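Local atomic coordinates of DNA polymerase (Bacillus phage phi29, PDB entry 2PYJ), a protein that replicates the viral genome by protein-primed, strand-displacing DNA synthesis with high processivity and proofreads it with a 3'-5' exonuclease. Residues K124-P129 / K379-L384; H287-F292 / N344-S349; P300-K305 / E338-Y343. The protein carries 2 engineered substitutions. One frame throughout, in Å; residues are numbered along the deposited sequence.

Contact 1 (K124-P129 / K379-L384); sequences KKLPFP and KQLAKL. With DGT (2'-deoxyguanosine-5'-triphosphate), chain T; EDO (1,2-ethanediol), chain B.
L126 and L381 are the nearest pair by CA, 7.8 Å apart, where an irregular loop carrying an inverse gamma turn centred on P127 meets one side of helix 376-393. The turn is closed by F128 N bonding to L126 O, and it presents P127 and F128 to the helix. With its CG anti to the carbonyl carbon (chi1 -43°), F128 brings the far edge of its ring to L381: F128 CE1 lies 3.7 Å from L381 CG, nearly in the ring plane. Q380 OE1 approaches the ring obliquely, 3.0 Å from F128 CE2, with the amide plane turned 56° from the ring; this oxygen accepts a hydrogen bond from K132. L381 CD2 reaches further along the loop and sits 3.4 Å from the backbone oxygen K125 O. P127 adds its ring carbons, CG facing L384 CD2 at 4.1 Å. On another side of the helix, the extended K383 side chain places NZ 2.7 Å from O1G of the incoming dGTP, with O1A of the same nucleotide as a second acceptor. The contact thus joins the exonuclease region to the helix that binds the nucleotide and packs L384 on a cytosine base of the DNA. L126 and L381 share F137 of helix 130-137, L126 also touches helix 160-182, and A382 packs against helix 361-373.

Contact 2 (H287-F292 / N344-S349); sequences HIRCEF and NVEYIS. With EDO (1,2-ethanediol), chain V.
R289 and E346 face each other in an antiparallel hydrogen-bonded pair of the polymerase region's five-stranded sheet, where 287-292 of strand 283-294 and 345-349 of strand 340-356 run antiparallel, their axes approaching to 4.7 Å at 174°. Their backbones exchange two bonds, the shorter from E346 N to R289 O at 2.7 Å. Their side chains lie alongside each other, pointing the same way, and R289 grips the carboxylate side-on: NE meets OE1 of E346 at 3.1 Å while NH2 takes OE2. The two planes are turned 63° apart, and both oxygens are approached from above the carboxylate plane, so the salt bridge is twisted rather than flat. I348 has CG1 anti to its carbonyl carbon (chi1 -58°), which carries CD1 in between two flat groups. That methyl stands 3.5 Å from the centroid of the H287 ring in a CH-pi contact and also lies over one face of the R289 guanidinium, with CD1 3.4 Å from R289 CZ. On the other face of the sheet, I288 CG2 packs obliquely on Y347 at 3.7 Å from CD2, and C290 rests against V345.

Further out, D325 of strand 324-329 positions both polar groups, bonding to H287 NE2 through one oxygen and making a salt bridge with R289 NH1 through the other. W327 stacks on the H287 ring. At the ND1 edge of the imidazole, a water lying in the ring plane joins H287 ND1 to S349 OG, 2.7 Å from each.

Contact 3 (P300-K305 / E338-Y343); sequences PTIQIK and EHYDLY. With nucleotides of chain C.
Y340 points its ring into the loop 300-305 from the start of strand 340-356, which pairs with strand 283-294 in an antiparallel sheet of the polymerase region; it follows directly on helix 330-339 and is the first residue to leave helical geometry. CG stands anti to the carbonyl carbon (chi1 -67°), which sends the phenol across to the loop backbone. There its OH receives two successive amide hydrogens, from T301 N at 3.1 Å and from I302 N at 3.2 Å. The hydroxyl is also hydrogen-bonded to L316 O, so three backbone groups fix the end of this buried side chain.

The side chains of the loop divide the ring between them. I302 lies over one face, its CD1 3.7 Å from the ring centroid and 15° off the normal, a CH-pi contact displaced toward the rim. T301 slides past in the opposite direction and meets the ring at its edge, OG1 lying in the ring plane 3.4 Å from CE1. The other branch of T301 turns to H339: CG2 sits over a face of the imidazole, 3.8 Å from its centroid, the two side chains crossing at about a right angle. A hydrogen bond between H339 ND1 and I299 O helps set the rotation of that ring, and helix 427-447 packs against both T301 and H339.

Beyond the tyrosine, the loop reaches the DNA. Q303 NE2 donates to OP1 of DA8 of chain C, while K305 NZ bonds to OP2 of that phosphate and, 3.0 Å away, to Q303 OE1.

How the contacts relate
Contacts 2 and 3 are neighbours, their centres about 12 Å apart, and both draw on strand 340-356. They meet directly where E291 O lies 2.9 Å from Y343 N, a probable hydrogen bond, and where F292 CD1 packs 3.5 Å from Y340 CE2. Strand 340-356 turns a corner at N344, between the part used in contact 3 and the part used in contact 2. Contact 1 stands apart, its centre about 43 Å from that of contact 2 and about 37 Å from that of contact 3. It alone joins the exonuclease region to the polymerase region, and its K383 is one of several residues bonded to the incoming dGTP, whereas contact 3 reaches phosphates of DNA chain C and contact 2 lies away from the annotated sites.

Contact 1 (K124-P129 / K379-L384)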
# COMPACT_ATOMS: atom_id res chain seq x y z
N LYS G 124 5.77 7.87 5.58
CA LYS G 124 4.31 7.73 5.54
C LYS G 124 3.64 8.90 4.80
O LYS G 124 2.50 8.76 4.33
CB LYS G 124 3.74 7.60 6.96
CG LYS G 124 4.17 6.33 7.73
CD LYS G 124 3.61 5.04 7.12
CE LYS G 124 4.03 3.82 7.96
NZ LYS G 124 5.51 3.59 7.93
N LYS G 125 4.34 10.03 4.72
CA LYS G 125 3.90 11.22 3.99
C LYS G 125 4.53 11.30 2.60
O LYS G 125 3.91 11.81 1.66
CB LYS G 125 4.27 12.49 4.77
CG LYS G 125 3.57 12.62 6.12
CD LYS G 125 3.79 13.99 6.76
CE LYS G 125 3.02 15.08 6.05
NZ LYS G 125 1.57 14.85 6.12
N LEU G 126 5.77 10.82 2.50
CA LEU G 126 6.60 10.92 1.30
C LEU G 126 7.26 9.57 1.01
O LEU G 126 8.47 9.38 1.28
CB LEU G 126 7.66 11.99 1.48
CG LEU G 126 7.22 13.43 1.81
CD1 LEU G 126 8.38 14.21 2.44
CD2 LEU G 126 6.68 14.14 0.58
N PRO G 127 6.49 8.61 0.48
CA PRO G 127 6.99 7.24 0.32
C PRO G 127 7.91 7.05 -0.91
O PRO G 127 7.61 6.25 -1.78
CB PRO G 127 5.70 6.44 0.18
CG PRO G 127 4.77 7.37 -0.49
CD PRO G 127 5.10 8.74 0.02
N PHE G 128 9.02 7.78 -0.92
CA PHE G 128 10.00 7.75 -2.02
C PHE G 128 11.39 7.84 -1.40
O PHE G 128 11.53 8.31 -0.26
CB PHE G 128 9.79 8.95 -2.95
CG PHE G 128 8.34 9.23 -3.27
CD1 PHE G 128 7.66 10.27 -2.64
CD2 PHE G 128 7.65 8.43 -4.17
CE1 PHE G 128 6.31 10.51 -2.92
CE2 PHE G 128 6.30 8.68 -4.46
CZ PHE G 128 5.64 9.71 -3.82
N PRO G 129 12.44 7.40 -2.14
CA PRO G 129 13.81 7.71 -1.68
C PRO G 129 14.10 9.21 -1.62
O PRO G 129 13.49 10.00 -2.36
CB PRO G 129 14.69 7.03 -2.74
CG PRO G 129 13.82 5.98 -3.35
CD PRO G 129 12.45 6.58 -3.36
N LYS G 379 2.80 13.25 -9.04
CA LYS G 379 1.74 12.45 -9.63
C LYS G 379 1.39 11.25 -8.74
O LYS G 379 0.21 11.00 -8.44
CB LYS G 379 2.15 11.96 -11.02
CG LYS G 379 1.12 11.06 -11.70
CD LYS G 379 1.76 10.19 -12.78
CE LYS G 379 1.35 10.59 -14.17
NZ LYS G 379 0.18 9.78 -14.65
N GLN G 380 2.42 10.52 -8.32
CA GLN G 380 2.25 9.37 -7.43
C GLN G 380 1.58 9.72 -6.10
O GLN G 380 0.86 8.89 -5.53
CB GLN G 380 3.61 8.70 -7.18
CG GLN G 380 4.19 8.01 -8.42
CD GLN G 380 5.71 7.87 -8.39
OE1 GLN G 380 6.31 7.69 -7.34
NE2 GLN G 380 6.34 7.94 -9.56
N LEU G 381 1.84 10.92 -5.59
CA LEU G 381 1.20 11.36 -4.34
C LEU G 381 -0.29 11.59 -4.55
O LEU G 381 -1.10 11.19 -3.72
CB LEU G 381 1.89 12.62 -3.77
CG LEU G 381 3.15 12.34 -2.90
CD1 LEU G 381 3.97 13.59 -2.64
CD2 LEU G 381 2.76 11.65 -1.57
N ALA G 382 -0.64 12.24 -5.66
CA ALA G 382 -2.05 12.49 -6.04
C ALA G 382 -2.81 11.18 -6.19
O ALA G 382 -3.94 11.03 -5.71
CB ALA G 382 -2.08 13.28 -7.33
N LYS G 383 -2.18 10.22 -6.87
CA LYS G 383 -2.69 8.85 -6.99
C LYS G 383 -2.96 8.21 -5.62
O LYS G 383 -3.99 7.58 -5.41
CB LYS G 383 -1.70 7.99 -7.80
CG LYS G 383 -1.99 6.49 -7.81
CD LYS G 383 -1.07 5.79 -8.78
CE LYS G 383 -1.13 4.29 -8.64
NZ LYS G 383 -0.49 3.62 -9.83
N LEU G 384 -2.02 8.40 -4.69
CA LEU G 384 -2.14 7.87 -3.35
C LEU G 384 -3.28 8.55 -2.56
O LEU G 384 -3.97 7.88 -1.79
CB LEU G 384 -0.81 8.00 -2.59
CG LEU G 384 -0.71 7.49 -1.14
CD1 LEU G 384 -1.13 6.04 -1.01
CD2 LEU G 384 0.72 7.69 -0.60
PG DGT T . -2.95 4.47 -12.66
O1G DGT T . -1.59 4.72 -12.07
O2G DGT T . -3.41 5.62 -13.51
O3G DGT T . -3.27 3.07 -13.25
O3B DGT T . -3.88 4.55 -11.33
PB DGT T . -4.58 3.30 -10.58
O1B DGT T . -5.27 3.87 -9.36
O2B DGT T . -5.26 2.38 -11.60
O3A DGT T . -3.31 2.47 -9.97
PA DGT T . -2.96 0.95 -10.34
O1A DGT T . -1.51 0.77 -9.85
O2A DGT T . -3.38 0.60 -11.80
O5' DGT T . -3.81 0.15 -9.27
C5' DGT T . -5.13 -0.30 -9.54
C4' DGT T . -5.96 -0.19 -8.29
O4' DGT T . -5.43 -0.99 -7.20
C3' DGT T . -6.11 1.23 -7.73
O3' DGT T . -7.07 2.04 -8.41
C2' DGT T . -6.55 0.91 -6.32
C1' DGT T . -5.72 -0.33 -5.98
N9 DGT T . -4.48 0.22 -5.39
C8 DGT T . -3.28 0.44 -6.00
N7 DGT T . -2.43 1.01 -5.11
C5 DGT T . -3.09 1.16 -3.95
C6 DGT T . -2.78 1.69 -2.61
O6 DGT T . -1.66 2.16 -2.32
N1 DGT T . -3.75 1.68 -1.69
C2 DGT T . -4.99 1.21 -1.93
N2 DGT T . -5.88 1.24 -0.93
N3 DGT T . -5.34 0.69 -3.15
C4 DGT T . -4.43 0.66 -4.16
C1 EDO B . 3.32 4.52 -7.59
O1 EDO B . 2.28 5.04 -6.77
C2 EDO B . 2.72 3.95 -8.88
O2 EDO B . 2.09 4.99 -9.63

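Contact 2 (H287-F292 / N344-S349)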
# COMPACT_ATOMS: atom_id res chain seq x y z
N HIS G 287 -25.96 -13.36 1.99
CA HIS G 287 -25.35 -14.60 2.49
C HIS G 287 -26.04 -15.78 1.82
O HIS G 287 -27.25 -15.95 1.94
CB HIS G 287 -25.46 -14.70 4.02
CG HIS G 287 -24.74 -15.88 4.60
ND1 HIS G 287 -25.09 -16.44 5.82
CD2 HIS G 287 -23.72 -16.63 4.13
CE1 HIS G 287 -24.31 -17.47 6.07
NE2 HIS G 287 -23.46 -17.60 5.06
N ILE G 288 -25.26 -16.56 1.08
CA ILE G 288 -25.75 -17.79 0.44
C ILE G 288 -24.86 -18.99 0.75
O ILE G 288 -23.69 -18.84 1.11
CB ILE G 288 -25.84 -17.66 -1.12
CG1 ILE G 288 -24.44 -17.55 -1.75
CG2 ILE G 288 -26.74 -16.46 -1.51
CD1 ILE G 288 -24.44 -17.68 -3.25
N ARG G 289 -25.46 -20.17 0.65
CA ARG G 289 -24.73 -21.42 0.49
C ARG G 289 -25.19 -22.03 -0.83
O ARG G 289 -26.38 -22.06 -1.12
CB ARG G 289 -25.01 -22.37 1.65
CG ARG G 289 -24.19 -22.07 2.92
CD ARG G 289 -24.44 -23.10 4.02
NE ARG G 289 -25.71 -22.87 4.71
CZ ARG G 289 -25.88 -22.09 5.78
NH1 ARG G 289 -24.85 -21.44 6.33
NH2 ARG G 289 -27.09 -21.95 6.32
N CYS G 290 -24.23 -22.47 -1.65
CA CYS G 290 -24.54 -23.05 -2.96
C CYS G 290 -23.46 -24.00 -3.46
O CYS G 290 -22.40 -24.15 -2.84
CB CYS G 290 -24.76 -21.94 -4.01
SG CYS G 290 -23.23 -21.05 -4.49
N GLU G 291 -23.76 -24.65 -4.57
CA GLU G 291 -22.76 -25.34 -5.39
C GLU G 291 -22.76 -24.66 -6.74
O GLU G 291 -23.73 -23.99 -7.09
CB GLU G 291 -23.09 -26.82 -5.50
CG GLU G 291 -23.26 -27.47 -4.14
CD GLU G 291 -23.46 -28.94 -4.21
OE1 GLU G 291 -24.56 -29.40 -3.88
OE2 GLU G 291 -22.52 -29.65 -4.60
N PHE G 292 -21.67 -24.79 -7.50
CA PHE G 292 -21.57 -24.10 -8.79
C PHE G 292 -20.70 -24.82 -9.80
O PHE G 292 -19.85 -25.61 -9.43
CB PHE G 292 -21.08 -22.64 -8.61
CG PHE G 292 -19.76 -22.53 -7.87
CD1 PHE G 292 -18.55 -22.69 -8.55
CD2 PHE G 292 -19.74 -22.26 -6.50
CE1 PHE G 292 -17.34 -22.59 -7.86
CE2 PHE G 292 -18.54 -22.16 -5.82
CZ PHE G 292 -17.34 -22.33 -6.50
N ASN G 344 -28.64 -25.60 -6.11
CA ASN G 344 -29.00 -25.73 -4.69
C ASN G 344 -28.70 -24.47 -3.90
O ASN G 344 -28.03 -24.53 -2.84
CB ASN G 344 -28.26 -26.92 -4.05
CG ASN G 344 -28.54 -28.24 -4.74
OD1 ASN G 344 -27.70 -29.15 -4.71
ND2 ASN G 344 -29.71 -28.37 -5.36
N VAL G 345 -29.17 -23.33 -4.40
CA VAL G 345 -28.84 -22.06 -3.77
C VAL G 345 -29.73 -21.84 -2.55
O VAL G 345 -30.96 -21.85 -2.64
CB VAL G 345 -28.92 -20.86 -4.74
CG1 VAL G 345 -28.40 -19.58 -4.06
CG2 VAL G 345 -28.12 -21.16 -6.01
N GLU G 346 -29.08 -21.68 -1.41
CA GLU G 346 -29.75 -21.38 -0.17
C GLU G 346 -29.50 -19.91 0.13
O GLU G 346 -28.38 -19.52 0.45
CB GLU G 346 -29.18 -22.26 0.94
CG GLU G 346 -29.94 -22.17 2.25
CD GLU G 346 -29.22 -22.83 3.39
OE1 GLU G 346 -28.27 -23.61 3.14
OE2 GLU G 346 -29.61 -22.59 4.55
N TYR G 347 -30.55 -19.09 -0.01
CA TYR G 347 -30.50 -17.68 0.37
C TYR G 347 -30.81 -17.58 1.84
O TYR G 347 -31.92 -17.89 2.28
CB TYR G 347 -31.51 -16.85 -0.43
CG TYR G 347 -31.19 -16.81 -1.90
CD1 TYR G 347 -31.76 -17.73 -2.78
CD2 TYR G 347 -30.31 -15.87 -2.41
CE1 TYR G 347 -31.46 -17.71 -4.12
CE2 TYR G 347 -30.00 -15.83 -3.76
CZ TYR G 347 -30.58 -16.75 -4.61
OH TYR G 347 -30.29 -16.72 -5.96
N ILE G 348 -29.83 -17.15 2.61
CA ILE G 348 -29.89 -17.23 4.07
C ILE G 348 -30.40 -15.91 4.67
O ILE G 348 -31.40 -15.88 5.37
CB ILE G 348 -28.52 -17.60 4.65
CG1 ILE G 348 -28.05 -18.94 4.07
CG2 ILE G 348 -28.58 -17.63 6.20
CD1 ILE G 348 -26.58 -19.20 4.20
N SER G 349 -29.69 -14.83 4.38
CA SER G 349 -30.02 -13.50 4.90
C SER G 349 -29.09 -12.52 4.27
O SER G 349 -28.24 -12.89 3.47
CB SER G 349 -29.84 -13.44 6.43
OG SER G 349 -28.46 -13.41 6.77
C1 EDO V . -30.90 -12.41 -5.52
O1 EDO V . -30.25 -13.41 -6.33
C2 EDO V . -29.87 -11.62 -4.72
O2 EDO V . -29.82 -12.04 -3.35
O HOH W 1 -26.73 -15.29 7.70

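Contact 3 (P300-K305 / E338-Y343)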
# COMPACT_ATOMS: atom_id res chain seq x y z
N PRO G 300 -13.50 -17.77 -15.06
CA PRO G 300 -13.89 -17.98 -13.67
C PRO G 300 -13.72 -16.70 -12.83
O PRO G 300 -12.81 -15.91 -13.09
CB PRO G 300 -12.94 -19.08 -13.19
CG PRO G 300 -11.76 -19.01 -14.11
CD PRO G 300 -12.27 -18.52 -15.42
N THR G 301 -14.63 -16.50 -11.88
CA THR G 301 -14.65 -15.27 -11.08
C THR G 301 -14.68 -15.52 -9.57
O THR G 301 -14.54 -14.58 -8.80
CB THR G 301 -15.88 -14.37 -11.43
OG1 THR G 301 -17.09 -15.00 -10.98
CG2 THR G 301 -15.96 -14.09 -12.93
N ILE G 302 -14.87 -16.77 -9.16
CA ILE G 302 -15.01 -17.09 -7.75
C ILE G 302 -13.72 -17.69 -7.19
O ILE G 302 -13.21 -18.70 -7.69
CB ILE G 302 -16.14 -18.12 -7.50
CG1 ILE G 302 -17.50 -17.53 -7.89
CG2 ILE G 302 -16.15 -18.56 -6.02
CD1 ILE G 302 -18.60 -18.59 -7.94
N GLN G 303 -13.19 -17.05 -6.14
CA GLN G 303 -12.14 -17.65 -5.35
C GLN G 303 -12.58 -17.63 -3.88
O GLN G 303 -13.24 -16.68 -3.43
CB GLN G 303 -10.78 -16.96 -5.61
CG GLN G 303 -10.62 -15.57 -5.06
CD GLN G 303 -9.18 -15.05 -5.13
OE1 GLN G 303 -8.85 -14.07 -4.47
NE2 GLN G 303 -8.33 -15.68 -5.94
N ILE G 304 -12.26 -18.69 -3.14
CA ILE G 304 -12.77 -18.86 -1.77
C ILE G 304 -11.62 -18.94 -0.79
O ILE G 304 -10.83 -19.90 -0.81
CB ILE G 304 -13.68 -20.11 -1.64
CG1 ILE G 304 -14.94 -19.97 -2.52
CG2 ILE G 304 -14.11 -20.31 -0.19
CD1 ILE G 304 -15.79 -21.24 -2.61
N LYS G 305 -11.54 -17.94 0.09
CA LYS G 305 -10.47 -17.86 1.09
C LYS G 305 -10.92 -18.38 2.45
O LYS G 305 -12.11 -18.46 2.74
CB LYS G 305 -9.98 -16.41 1.22
CG LYS G 305 -9.29 -15.88 -0.04
CD LYS G 305 -8.37 -14.72 0.28
CE LYS G 305 -7.91 -14.01 -0.97
NZ LYS G 305 -7.38 -14.92 -2.02
N GLU G 338 -23.92 -14.78 -14.18
CA GLU G 338 -23.54 -14.64 -15.59
C GLU G 338 -22.49 -15.69 -16.00
O GLU G 338 -22.58 -16.26 -17.09
CB GLU G 338 -23.00 -13.22 -15.85
CG GLU G 338 -22.28 -13.01 -17.21
CD GLU G 338 -23.20 -12.51 -18.32
OE1 GLU G 338 -23.86 -11.47 -18.11
OE2 GLU G 338 -23.24 -13.15 -19.40
N HIS G 339 -21.52 -15.94 -15.13
CA HIS G 339 -20.38 -16.82 -15.45
C HIS G 339 -20.57 -18.29 -15.03
O HIS G 339 -19.94 -19.19 -15.60
CB HIS G 339 -19.09 -16.27 -14.83
CG HIS G 339 -18.54 -15.08 -15.56
ND1 HIS G 339 -17.31 -15.08 -16.17
CD2 HIS G 339 -19.08 -13.85 -15.80
CE1 HIS G 339 -17.10 -13.90 -16.74
NE2 HIS G 339 -18.16 -13.14 -16.54
N TYR G 340 -21.46 -18.54 -14.06
CA TYR G 340 -21.65 -19.88 -13.51
C TYR G 340 -23.09 -20.36 -13.56
O TYR G 340 -24.03 -19.57 -13.45
CB TYR G 340 -21.23 -19.93 -12.04
CG TYR G 340 -19.75 -19.74 -11.78
CD1 TYR G 340 -19.20 -18.46 -11.70
CD2 TYR G 340 -18.93 -20.83 -11.55
CE1 TYR G 340 -17.84 -18.29 -11.43
CE2 TYR G 340 -17.57 -20.67 -11.29
CZ TYR G 340 -17.04 -19.39 -11.22
OH TYR G 340 -15.69 -19.23 -10.95
N ASP G 341 -23.24 -21.67 -13.71
CA ASP G 341 -24.48 -22.35 -13.36
C ASP G 341 -24.47 -22.57 -11.84
O ASP G 341 -23.55 -23.18 -11.30
CB ASP G 341 -24.59 -23.69 -14.10
CG ASP G 341 -24.80 -23.51 -15.61
OD1 ASP G 341 -25.73 -22.78 -16.02
OD2 ASP G 341 -24.04 -24.12 -16.38
N LEU G 342 -25.49 -22.05 -11.17
CA LEU G 342 -25.63 -22.20 -9.72
C LEU G 342 -26.64 -23.30 -9.39
O LEU G 342 -27.69 -23.41 -10.04
CB LEU G 342 -26.05 -20.87 -9.07
CG LEU G 342 -24.99 -19.78 -8.88
CD1 LEU G 342 -24.67 -19.09 -10.18
CD2 LEU G 342 -25.45 -18.75 -7.84
N TYR G 343 -26.31 -24.12 -8.39
CA TYR G 343 -27.17 -25.23 -7.97
C TYR G 343 -27.45 -25.14 -6.50
O TYR G 343 -26.61 -24.67 -5.72
CB TYR G 343 -26.50 -26.59 -8.26
CG TYR G 343 -26.08 -26.79 -9.69
CD1 TYR G 343 -24.78 -26.47 -10.11
CD2 TYR G 343 -26.97 -27.31 -10.64
CE1 TYR G 343 -24.38 -26.66 -11.45
CE2 TYR G 343 -26.59 -27.50 -11.98
CZ TYR G 343 -25.30 -27.18 -12.38
OH TYR G 343 -24.92 -27.37 -13.69
P DA C 8 -5.01 -13.81 -4.84
OP1 DA C 8 -5.56 -14.12 -6.17
OP2 DA C 8 -5.48 -14.54 -3.64
O5' DA C 8 -3.43 -14.00 -4.91
C5' DA C 8 -2.70 -13.64 -6.07
C4' DA C 8 -1.22 -13.75 -5.76
O4' DA C 8 -0.89 -12.69 -4.83
C3' DA C 8 -0.81 -15.07 -5.11
O3' DA C 8 0.08 -15.79 -5.98
C2' DA C 8 -0.14 -14.63 -3.80
C1' DA C 8 0.14 -13.15 -4.01
N9 DA C 8 0.18 -12.49 -2.71
C8 DA C 8 -0.76 -12.56 -1.70
N7 DA C 8 -0.42 -11.90 -0.62
C5 DA C 8 0.84 -11.38 -0.93
C6 DA C 8 1.77 -10.59 -0.20
N6 DA C 8 1.56 -10.13 1.04
N1 DA C 8 2.92 -10.25 -0.82
C2 DA C 8 3.16 -10.68 -2.07
N3 DA C 8 2.39 -11.43 -2.85
C4 DA C 8 1.23 -11.74 -2.21
P DA C 7 -8.70 -10.35 -0.98
OP1 DA C 7 -9.84 -10.60 -1.89
OP2 DA C 7 -8.62 -11.11 0.28
O5' DA C 7 -7.33 -10.60 -1.76
C5' DA C 7 -7.17 -10.02 -3.06
C4' DA C 7 -5.77 -10.23 -3.59
O4' DA C 7 -4.85 -9.42 -2.87
C3' DA C 7 -5.21 -11.64 -3.45
O3' DA C 7 -5.22 -12.25 -4.70
C2' DA C 7 -3.77 -11.46 -2.93
C1' DA C 7 -3.57 -9.96 -3.00
N9 DA C 7 -2.76 -9.34 -1.95
C8 DA C 7 -3.12 -9.08 -0.65
N7 DA C 7 -2.19 -8.49 0.05
C5 DA C 7 -1.15 -8.36 -0.85
C6 DA C 7 0.14 -7.83 -0.74
N6 DA C 7 0.63 -7.28 0.37
N1 DA C 7 0.93 -7.86 -1.83
C2 DA C 7 0.47 -8.41 -2.96
N3 DA C 7 -0.72 -8.94 -3.18
C4 DA C 7 -1.49 -8.88 -2.08